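PDB 6HVG: alternansucrase, which belongs to glycoside hydrolase family 70 and combines a circularly permuted TIM barrel with repeats of the choline-binding type. Local coordinates for residues N221-K224 and K225-V228; G1179-L1182 and K1183-F1187; P845-S848 and A849-A853. One frame throughout, in Å; residues are numbered along the deposited sequence.

Interaction 1 of 3, residues N221-K224 and K225-V228; sequences NQLK and KSYV
Leu223 and Val228 touch through single methyls, five residues apart round a turn. CD1 of Leu223 lies 3.3 Å from CG2 of Val228. The two side chains cross obliquely and meet at these methyls. CG of Leu223 stands anti to its carbonyl carbon (chi1 -70°), and this directs the side chain at the incoming strand. Ser226 lies between them in sequence. Ser226 OG is 4.2 Å from Leu223 CD1. Ser226 OG also donates to the backbone Tyr227 O at 2.9 Å, approaching from above the carbonyl plane.

The turn leads into strand 226-229, which pairs antiparallel with strand 235-238 in a two-stranded sheet. Lys225 and Ser226 both face Phe238, which makes a G1 beta bulge at the strand entry. Lys225 has a left-handed backbone there (phi 50°). Such a hairpin is consistent with the choline-binding type of repeat found in this chain.

Further out, Val228 also packs on Phe238 and Ser204. Leu223 is tied by its backbone to Gly215 of strand 212-216. Beside the turn, Lys224 NZ makes a weak hydrogen bond to Gly240 O.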
ATOM      1  N   ASN A 221      15.964  30.597 -26.813  1.00 67.15           N
ATOM      2  CA  ASN A 221      17.099  31.499 -26.697  1.00 67.18           C
ATOM      3  C   ASN A 221      18.380  30.832 -27.167  1.00 66.73           C
ATOM      4  O   ASN A 221      18.648  29.680 -26.805  1.00 62.18           O
ATOM      5  CB  ASN A 221      17.290  31.945 -25.244  1.00 65.94           C
ATOM      6  CG  ASN A 221      16.025  32.500 -24.640  1.00 66.99           C
ATOM      7  OD1 ASN A 221      15.580  33.598 -25.005  1.00 70.21           O
ATOM      8  ND2 ASN A 221      15.425  31.748 -23.722  1.00 63.88           N
ATOM      9  N   GLN A 222      19.186  31.557 -27.953  1.00 67.39           N
ATOM     10  CA  GLN A 222      20.496  31.051 -28.303  1.00 67.70           C
ATOM     11  C   GLN A 222      21.295  30.836 -27.010  1.00 68.36           C
ATOM     12  O   GLN A 222      21.406  31.732 -26.183  1.00 68.72           O
ATOM     13  CB  GLN A 222      21.241  31.981 -29.268  1.00 68.08           C
ATOM     14  CG  GLN A 222      22.508  31.337 -29.844  1.00 67.02           C
ATOM     15  CD  GLN A 222      23.171  32.133 -30.940  1.00 67.04           C
ATOM     16  OE1 GLN A 222      22.647  33.143 -31.404  1.00 66.81           O
ATOM     17  NE2 GLN A 222      24.348  31.678 -31.357  1.00 67.58           N
ATOM     18  N   LEU A 223      21.832  29.634 -26.846  1.00 68.77           N
ATOM     19  CA  LEU A 223      22.560  29.278 -25.651  1.00 68.64           C
ATOM     20  C   LEU A 223      24.029  29.688 -25.766  1.00 69.73           C
ATOM     21  O   LEU A 223      24.643  29.573 -26.823  1.00 67.89           O
ATOM     22  CB  LEU A 223      22.429  27.775 -25.383  1.00 68.69           C
ATOM     23  CG  LEU A 223      21.021  27.354 -24.933  1.00 69.03           C
ATOM     24  CD1 LEU A 223      20.836  25.848 -24.938  1.00 66.77           C
ATOM     25  CD2 LEU A 223      20.696  27.900 -23.554  1.00 69.44           C
ATOM     26  N   LYS A 224      24.571  30.166 -24.645  1.00 71.23           N
ATOM     27  CA  LYS A 224      25.972  30.563 -24.516  1.00 70.36           C
ATOM     28  C   LYS A 224      26.586  29.822 -23.346  1.00 68.98           C
ATOM     29  O   LYS A 224      25.967  29.712 -22.290  1.00 66.52           O
ATOM     30  CB  LYS A 224      26.075  32.063 -24.257  1.00 71.77           C
ATOM     31  CG  LYS A 224      26.483  32.917 -25.449  1.00 72.67           C
ATOM     32  CD  LYS A 224      25.296  33.407 -26.237  1.00 73.77           C
ATOM     33  CE  LYS A 224      25.690  34.455 -27.268  1.00 76.28           C
ATOM     34  NZ  LYS A 224      26.083  35.766 -26.686  1.00 76.79           N
ATOM     35  N   LYS A 225      27.802  29.315 -23.532  1.00 72.63           N
ATOM     36  CA  LYS A 225      28.522  28.580 -22.459  1.00 75.87           C
ATOM     37  C   LYS A 225      27.670  27.479 -21.822  1.00 74.58           C
ATOM     38  O   LYS A 225      27.494  27.430 -20.616  1.00 78.01           O
ATOM     39  CB  LYS A 225      29.100  29.547 -21.405  1.00 76.49           C
ATOM     40  CG  LYS A 225      30.539  29.921 -21.743  1.00 80.33           C
ATOM     41  CD  LYS A 225      31.161  31.029 -20.917  1.00 82.11           C
ATOM     42  CE  LYS A 225      32.641  31.134 -21.255  1.00 82.56           C
ATOM     43  NZ  LYS A 225      33.311  32.175 -20.449  1.00 83.80           N
ATOM     44  N   SER A 226      27.147  26.597 -22.664  1.00 73.27           N
ATOM     45  CA  SER A 226      26.277  25.528 -22.227  1.00 67.97           C
ATOM     46  C   SER A 226      26.391  24.310 -23.134  1.00 66.78           C
ATOM     47  O   SER A 226      26.701  24.417 -24.301  1.00 67.55           O
ATOM     48  CB  SER A 226      24.844  26.031 -22.225  1.00 68.60           C
ATOM     49  OG  SER A 226      23.942  24.955 -22.224  1.00 73.60           O
ATOM     50  N   TYR A 227      26.147  23.139 -22.565  1.00 68.77           N
ATOM     51  CA  TYR A 227      26.015  21.899 -23.323  1.00 65.13           C
ATOM     52  C   TYR A 227      24.598  21.835 -23.863  1.00 65.51           C
ATOM     53  O   TYR A 227      23.653  22.252 -23.186  1.00 65.62           O
ATOM     54  CB  TYR A 227      26.229  20.675 -22.422  1.00 60.13           C
ATOM     55  CG  TYR A 227      27.661  20.392 -22.038  1.00 58.67           C
ATOM     56  CD1 TYR A 227      28.561  19.869 -22.967  1.00 59.46           C
ATOM     57  CD2 TYR A 227      28.113  20.597 -20.737  1.00 56.47           C
ATOM     58  CE1 TYR A 227      29.878  19.583 -22.622  1.00 58.38           C
ATOM     59  CE2 TYR A 227      29.420  20.301 -20.381  1.00 56.08           C
ATOM     60  CZ  TYR A 227      30.298  19.802 -21.331  1.00 56.79           C
ATOM     61  OH  TYR A 227      31.584  19.519 -21.004  1.00 55.64           O
ATOM     62  N   VAL A 228      24.449  21.319 -25.076  1.00 67.03           N
ATOM     63  CA  VAL A 228      23.130  20.930 -25.591  1.00 68.67           C
ATOM     64  C   VAL A 228      23.210  19.632 -26.383  1.00 68.88           C
ATOM     65  O   VAL A 228      24.151  19.407 -27.158  1.00 67.58           O
ATOM     66  CB  VAL A 228      22.503  21.987 -26.514  1.00 70.42           C
ATOM     67  CG1 VAL A 228      21.011  21.722 -26.662  1.00 69.61           C
ATOM     68  CG2 VAL A 228      22.740  23.380 -25.971  1.00 73.76           C
TER

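Interaction 2 of 3, residues G1179-L1182 and K1183-F1187; sequences GNQL and KDTDF
Thr1185 folds back on Leu1182 and Gln1181 in a surface loop. CB of Leu1182 and CB of Thr1185 are 4.1 Å apart, so these two side chains meet at their bases. The methyl of Thr1185 has two neighbours. Thr1185 CG2 is 3.9 Å from Gln1181 CG, and the two side chains run at a slant to each other. Gln1181 is extended beyond CG, and it touches Thr1185 with the aliphatic part of its chain, not with its amide. The second neighbour is a backbone carbonyl. Thr1185 CG2 lies 3.4 Å from Leu1182 O, a van der Waals contact. Gln1181 also packs on Val1188, just beyond this stretch. Lys1183 and Asp1184 form the bend itself and lie exposed.

The polar contacts gather at the hydroxyl of Thr1185. OG1 is anti to the residue's own backbone N (chi1 -172°) and lies beside the carbonyl carbon. Thr1185 OG1 accepts from Phe1187 N at 3.0 Å, with an N-H...O angle of 146°. This is an ST turn. OG1 is also hydrogen-bonded to Asp521 OD2. Two partners therefore fix the hydroxyl of this buried residue, and its methyl is left turned to Leu1182 and Gln1181.

Backbone bonds to Arg1174 hold the loop at two points, Leu1182 and Phe1187. Both side chains also touch Arg1174, and Phe1187 reaches Ala1172 as well. Arg1174 and Ala1172 belong to strand 1166-1175. The loop joins this strand to strand 1190-1197, its antiparallel neighbour at one edge of a six-stranded sheet.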
ATOM      1  N   GLY A1179       2.127 -13.073   6.619  1.00 45.94           N
ATOM      2  CA  GLY A1179       2.788 -13.604   7.807  1.00 49.54           C
ATOM      3  C   GLY A1179       3.955 -14.545   7.525  1.00 49.78           C
ATOM      4  O   GLY A1179       4.331 -15.335   8.361  1.00 51.11           O
ATOM      5  N   ASN A1180       4.524 -14.444   6.336  1.00 51.72           N
ATOM      6  CA  ASN A1180       5.696 -15.199   5.964  1.00 49.58           C
ATOM      7  C   ASN A1180       6.909 -14.352   6.174  1.00 51.17           C
ATOM      8  O   ASN A1180       6.942 -13.176   5.833  1.00 54.37           O
ATOM      9  CB  ASN A1180       5.639 -15.620   4.506  1.00 48.94           C
ATOM     10  CG  ASN A1180       4.548 -16.624   4.248  1.00 49.79           C
ATOM     11  OD1 ASN A1180       4.258 -17.467   5.099  1.00 45.98           O
ATOM     12  ND2 ASN A1180       3.925 -16.536   3.069  1.00 50.81           N
ATOM     13  N   GLN A1181       7.924 -14.967   6.745  1.00 52.35           N
ATOM     14  CA  GLN A1181       9.135 -14.257   7.089  1.00 52.89           C
ATOM     15  C   GLN A1181       9.706 -13.662   5.822  1.00 51.46           C
ATOM     16  O   GLN A1181       9.719 -14.346   4.793  1.00 50.17           O
ATOM     17  CB  GLN A1181      10.093 -15.271   7.708  1.00 54.62           C
ATOM     18  CG  GLN A1181      11.403 -14.721   8.186  1.00 55.38           C
ATOM     19  CD  GLN A1181      12.214 -15.757   8.918  1.00 56.55           C
ATOM     20  OE1 GLN A1181      11.690 -16.504   9.738  1.00 54.98           O
ATOM     21  NE2 GLN A1181      13.515 -15.761   8.674  1.00 59.20           N
ATOM     22  N   LEU A1182      10.167 -12.409   5.882  1.00 49.66           N
ATOM     23  CA  LEU A1182      10.827 -11.793   4.713  1.00 51.53           C
ATOM     24  C   LEU A1182      12.057 -12.608   4.388  1.00 58.20           C
ATOM     25  O   LEU A1182      12.665 -13.177   5.289  1.00 67.05           O
ATOM     26  CB  LEU A1182      11.226 -10.334   4.950  1.00 48.13           C
ATOM     27  CG  LEU A1182      10.182  -9.224   4.841  1.00 50.39           C
ATOM     28  CD1 LEU A1182      10.870  -7.872   4.958  1.00 52.87           C
ATOM     29  CD2 LEU A1182       9.369  -9.260   3.561  1.00 52.88           C
ATOM     30  N   LYS A1183      12.407 -12.699   3.109  1.00 68.60           N
ATOM     31  CA  LYS A1183      13.500 -13.596   2.658  1.00 72.08           C
ATOM     32  C   LYS A1183      14.859 -13.251   3.279  1.00 72.52           C
ATOM     33  O   LYS A1183      15.566 -14.137   3.765  1.00 62.69           O
ATOM     34  CB  LYS A1183      13.594 -13.673   1.113  1.00 76.21           C
ATOM     35  CG  LYS A1183      13.736 -12.344   0.374  1.00 85.90           C
ATOM     36  CD  LYS A1183      14.132 -12.540  -1.099  1.00 97.30           C
ATOM     37  CE  LYS A1183      12.955 -12.892  -2.014  1.00 98.63           C
ATOM     38  NZ  LYS A1183      12.179 -11.698  -2.472  1.00 95.02           N
ATOM     39  N   ASP A1184      15.210 -11.965   3.287  1.00 74.73           N
ATOM     40  CA  ASP A1184      16.548 -11.532   3.720  1.00 78.47           C
ATOM     41  C   ASP A1184      16.482 -10.641   4.966  1.00 76.29           C
ATOM     42  O   ASP A1184      16.918  -9.485   4.934  1.00 85.13           O
ATOM     43  CB  ASP A1184      17.250 -10.787   2.565  1.00 81.04           C
ATOM     44  CG  ASP A1184      17.325 -11.622   1.274  1.00 83.33           C
ATOM     45  OD1 ASP A1184      17.478 -12.863   1.368  1.00 78.30           O
ATOM     46  OD2 ASP A1184      17.222 -11.024   0.169  1.00 80.53           O
ATOM     47  N   THR A1185      15.942 -11.185   6.052  1.00 62.98           N
ATOM     48  CA  THR A1185      15.780 -10.419   7.269  1.00 60.74           C
ATOM     49  C   THR A1185      16.529 -11.051   8.435  1.00 57.95           C
ATOM     50  O   THR A1185      16.463 -12.265   8.673  1.00 52.78           O
ATOM     51  CB  THR A1185      14.293 -10.223   7.690  1.00 58.83           C
ATOM     52  OG1 THR A1185      14.220  -9.305   8.784  1.00 51.34           O
ATOM     53  CG2 THR A1185      13.673 -11.550   8.158  1.00 59.24           C
ATOM     54  N   ASP A1186      17.208 -10.188   9.181  1.00 59.91           N
ATOM     55  CA  ASP A1186      17.832 -10.587  10.432  1.00 64.68           C
ATOM     56  C   ASP A1186      16.830 -10.471  11.558  1.00 59.10           C
ATOM     57  O   ASP A1186      17.103 -10.931  12.659  1.00 61.09           O
ATOM     58  CB  ASP A1186      19.048  -9.700  10.762  1.00 68.04           C
ATOM     59  CG  ASP A1186      19.983  -9.542   9.588  1.00 71.08           C
ATOM     60  OD1 ASP A1186      20.167 -10.554   8.861  1.00 66.57           O
ATOM     61  OD2 ASP A1186      20.490  -8.404   9.387  1.00 74.01           O
ATOM     62  N   PHE A1187      15.692  -9.831  11.292  1.00 52.67           N
ATOM     63  CA  PHE A1187      14.664  -9.638  12.299  1.00 48.32           C
ATOM     64  C   PHE A1187      13.823 -10.907  12.447  1.00 49.80           C
ATOM     65  O   PHE A1187      12.760 -11.032  11.860  1.00 50.74           O
ATOM     66  CB  PHE A1187      13.812  -8.439  11.938  1.00 44.03           C
ATOM     67  CG  PHE A1187      13.109  -7.805  13.113  1.00 42.77           C
ATOM     68  CD1 PHE A1187      12.262  -8.542  13.937  1.00 40.88           C
ATOM     69  CD2 PHE A1187      13.272  -6.453  13.373  1.00 40.08           C
ATOM     70  CE1 PHE A1187      11.593  -7.937  14.982  1.00 39.19           C
ATOM     71  CE2 PHE A1187      12.591  -5.853  14.409  1.00 39.40           C
ATOM     72  CZ  PHE A1187      11.757  -6.596  15.216  1.00 37.43           C
TER

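Interaction 3 of 3, residues P845-S848 and A849-A853; sequences PVIS and ALLKA
Ile847 and Leu851 lie side by side and point the same way, one turn apart on an alpha helix, 844-857. CG2 of Ile847 is 4.0 Å from CD1 of Leu851. CG of Leu851 is anti to the carbonyl carbon (chi1 -83°), and this brings CD1 back along the helix to its neighbour. Val846 and Leu850 form the next i to i+4 pair. Their contact is looser, with Val846 CG1 at 4.3 Å from Leu850 CD1. All four residues are buried. Ser848 and Lys852 stand on a more open side.

Regular backbone bonds set this spacing. Ala849 N, Leu850 N, Leu851 N and Lys852 N each donate to the carbonyl four residues back. The straightest runs from Leu850 N to Val846 O, at 3.0 Å and 167°. Ser848 turns its OG back to the preceding turn, where it is hydrogen-bonded to Asn844 O.

The buried side meets several parts of the fold. Val846, Ile847 and Leu850 pack on Pro808, Tyr811 and Ala812 of helix 807-814. Val846 and Ala853 touch Val945 and Leu944 of strand 940-947, which belongs to the large antiparallel sheet. Leu851 lies against Leu815 and Leu1077.

Lys852 follows the helix surface with its aliphatic chain. The chain bends at chi3 (-86°), and Lys852 CE comes back to 3.4 Å from Ser848 O.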
ATOM      1  N   PRO A 845     -29.547  14.187 -10.102  1.00 57.40           N
ATOM      2  CA  PRO A 845     -30.876  14.120 -10.705  1.00 58.27           C
ATOM      3  C   PRO A 845     -31.094  12.855 -11.524  1.00 56.61           C
ATOM      4  O   PRO A 845     -32.146  12.231 -11.414  1.00 58.97           O
ATOM      5  CB  PRO A 845     -30.925  15.377 -11.588  1.00 57.95           C
ATOM      6  CG  PRO A 845     -29.900  16.279 -11.000  1.00 57.83           C
ATOM      7  CD  PRO A 845     -28.797  15.354 -10.592  1.00 58.88           C
ATOM      8  N   VAL A 846     -30.107  12.472 -12.322  1.00 57.99           N
ATOM      9  CA  VAL A 846     -30.228  11.278 -13.186  1.00 58.96           C
ATOM     10  C   VAL A 846     -30.336  10.010 -12.347  1.00 58.31           C
ATOM     11  O   VAL A 846     -31.187   9.169 -12.579  1.00 61.80           O
ATOM     12  CB  VAL A 846     -29.033  11.113 -14.155  1.00 58.71           C
ATOM     13  CG1 VAL A 846     -29.315  10.015 -15.172  1.00 58.30           C
ATOM     14  CG2 VAL A 846     -28.749  12.423 -14.872  1.00 63.88           C
ATOM     15  N   ILE A 847     -29.489   9.895 -11.340  1.00 57.18           N
ATOM     16  CA  ILE A 847     -29.492   8.730 -10.478  1.00 55.37           C
ATOM     17  C   ILE A 847     -30.775   8.707  -9.628  1.00 54.41           C
ATOM     18  O   ILE A 847     -31.329   7.646  -9.383  1.00 56.17           O
ATOM     19  CB  ILE A 847     -28.240   8.702  -9.576  1.00 57.98           C
ATOM     20  CG1 ILE A 847     -26.941   8.736 -10.407  1.00 57.99           C
ATOM     21  CG2 ILE A 847     -28.248   7.464  -8.702  1.00 58.26           C
ATOM     22  CD1 ILE A 847     -25.694   8.941  -9.574  1.00 59.31           C
ATOM     23  N   SER A 848     -31.252   9.881  -9.189  1.00 51.57           N
ATOM     24  CA  SER A 848     -32.494   9.981  -8.416  1.00 48.76           C
ATOM     25  C   SER A 848     -33.700   9.521  -9.236  1.00 48.20           C
ATOM     26  O   SER A 848     -34.604   8.857  -8.721  1.00 45.87           O
ATOM     27  CB  SER A 848     -32.716  11.409  -7.922  1.00 49.18           C
ATOM     28  OG  SER A 848     -31.672  11.812  -7.037  1.00 49.39           O
ATOM     29  N   ALA A 849     -33.698   9.876 -10.515  1.00 46.65           N
ATOM     30  CA  ALA A 849     -34.728   9.438 -11.443  1.00 46.48           C
ATOM     31  C   ALA A 849     -34.706   7.936 -11.640  1.00 46.48           C
ATOM     32  O   ALA A 849     -35.754   7.266 -11.571  1.00 51.19           O
ATOM     33  CB  ALA A 849     -34.563  10.135 -12.781  1.00 47.42           C
ATOM     34  N   LEU A 850     -33.516   7.405 -11.889  1.00 46.73           N
ATOM     35  CA  LEU A 850     -33.330   5.959 -12.041  1.00 47.04           C
ATOM     36  C   LEU A 850     -33.842   5.208 -10.818  1.00 45.22           C
ATOM     37  O   LEU A 850     -34.476   4.156 -10.937  1.00 42.56           O
ATOM     38  CB  LEU A 850     -31.849   5.625 -12.308  1.00 46.18           C
ATOM     39  CG  LEU A 850     -31.337   6.020 -13.699  1.00 46.03           C
ATOM     40  CD1 LEU A 850     -29.819   5.950 -13.739  1.00 46.76           C
ATOM     41  CD2 LEU A 850     -31.927   5.165 -14.804  1.00 44.97           C
ATOM     42  N   LEU A 851     -33.565   5.770  -9.650  1.00 45.38           N
ATOM     43  CA  LEU A 851     -33.942   5.139  -8.384  1.00 47.82           C
ATOM     44  C   LEU A 851     -35.444   5.094  -8.181  1.00 47.41           C
ATOM     45  O   LEU A 851     -35.967   4.073  -7.731  1.00 51.24           O
ATOM     46  CB  LEU A 851     -33.277   5.845  -7.198  1.00 46.94           C
ATOM     47  CG  LEU A 851     -31.844   5.384  -6.944  1.00 44.86           C
ATOM     48  CD1 LEU A 851     -31.095   6.390  -6.087  1.00 44.21           C
ATOM     49  CD2 LEU A 851     -31.830   4.005  -6.307  1.00 45.54           C
ATOM     50  N   LYS A 852     -36.122   6.186  -8.517  1.00 47.94           N
ATOM     51  CA  LYS A 852     -37.596   6.260  -8.442  1.00 48.18           C
ATOM     52  C   LYS A 852     -38.274   5.426  -9.522  1.00 46.02           C
ATOM     53  O   LYS A 852     -39.322   4.797  -9.282  1.00 45.21           O
ATOM     54  CB  LYS A 852     -38.060   7.711  -8.514  1.00 49.39           C
ATOM     55  CG  LYS A 852     -37.722   8.489  -7.257  1.00 53.41           C
ATOM     56  CD  LYS A 852     -38.207   9.930  -7.274  1.00 60.84           C
ATOM     57  CE  LYS A 852     -37.200  10.836  -7.957  1.00 68.30           C
ATOM     58  NZ  LYS A 852     -37.553  12.284  -7.937  1.00 72.24           N
ATOM     59  N   ALA A 853     -37.662   5.409 -10.700  1.00 44.49           N
ATOM     60  CA  ALA A 853     -38.123   4.577 -11.808  1.00 42.79           C
ATOM     61  C   ALA A 853     -37.988   3.098 -11.467  1.00 42.10           C
ATOM     62  O   ALA A 853     -38.791   2.265 -11.919  1.00 43.22           O
ATOM     63  CB  ALA A 853     -37.324   4.895 -13.064  1.00 42.21           C
TER

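Overall arrangement
All three interactions are local contacts in one chain, and none touches another. Along the sequence the order is 1, 3, 2. Interactions 1 and 3 are farthest apart, with centres about 62 Å from each other. The centres are about 52 Å apart for 1 and 2, and about 53 Å for 2 and 3. Interaction 1 opens a hairpin in the repeat-rich part, far from the centre of the chain. Interactions 2 and 3 belong to different elements of the glycoside hydrolase family 70 region. Interaction 2 borders a six-stranded sheet, whose strand 580-582 carries the calcium ligand Asp581. Interaction 3 lies on helix 844-857, which follows barrel strand 821-825 and precedes strand 862-866 along the chain.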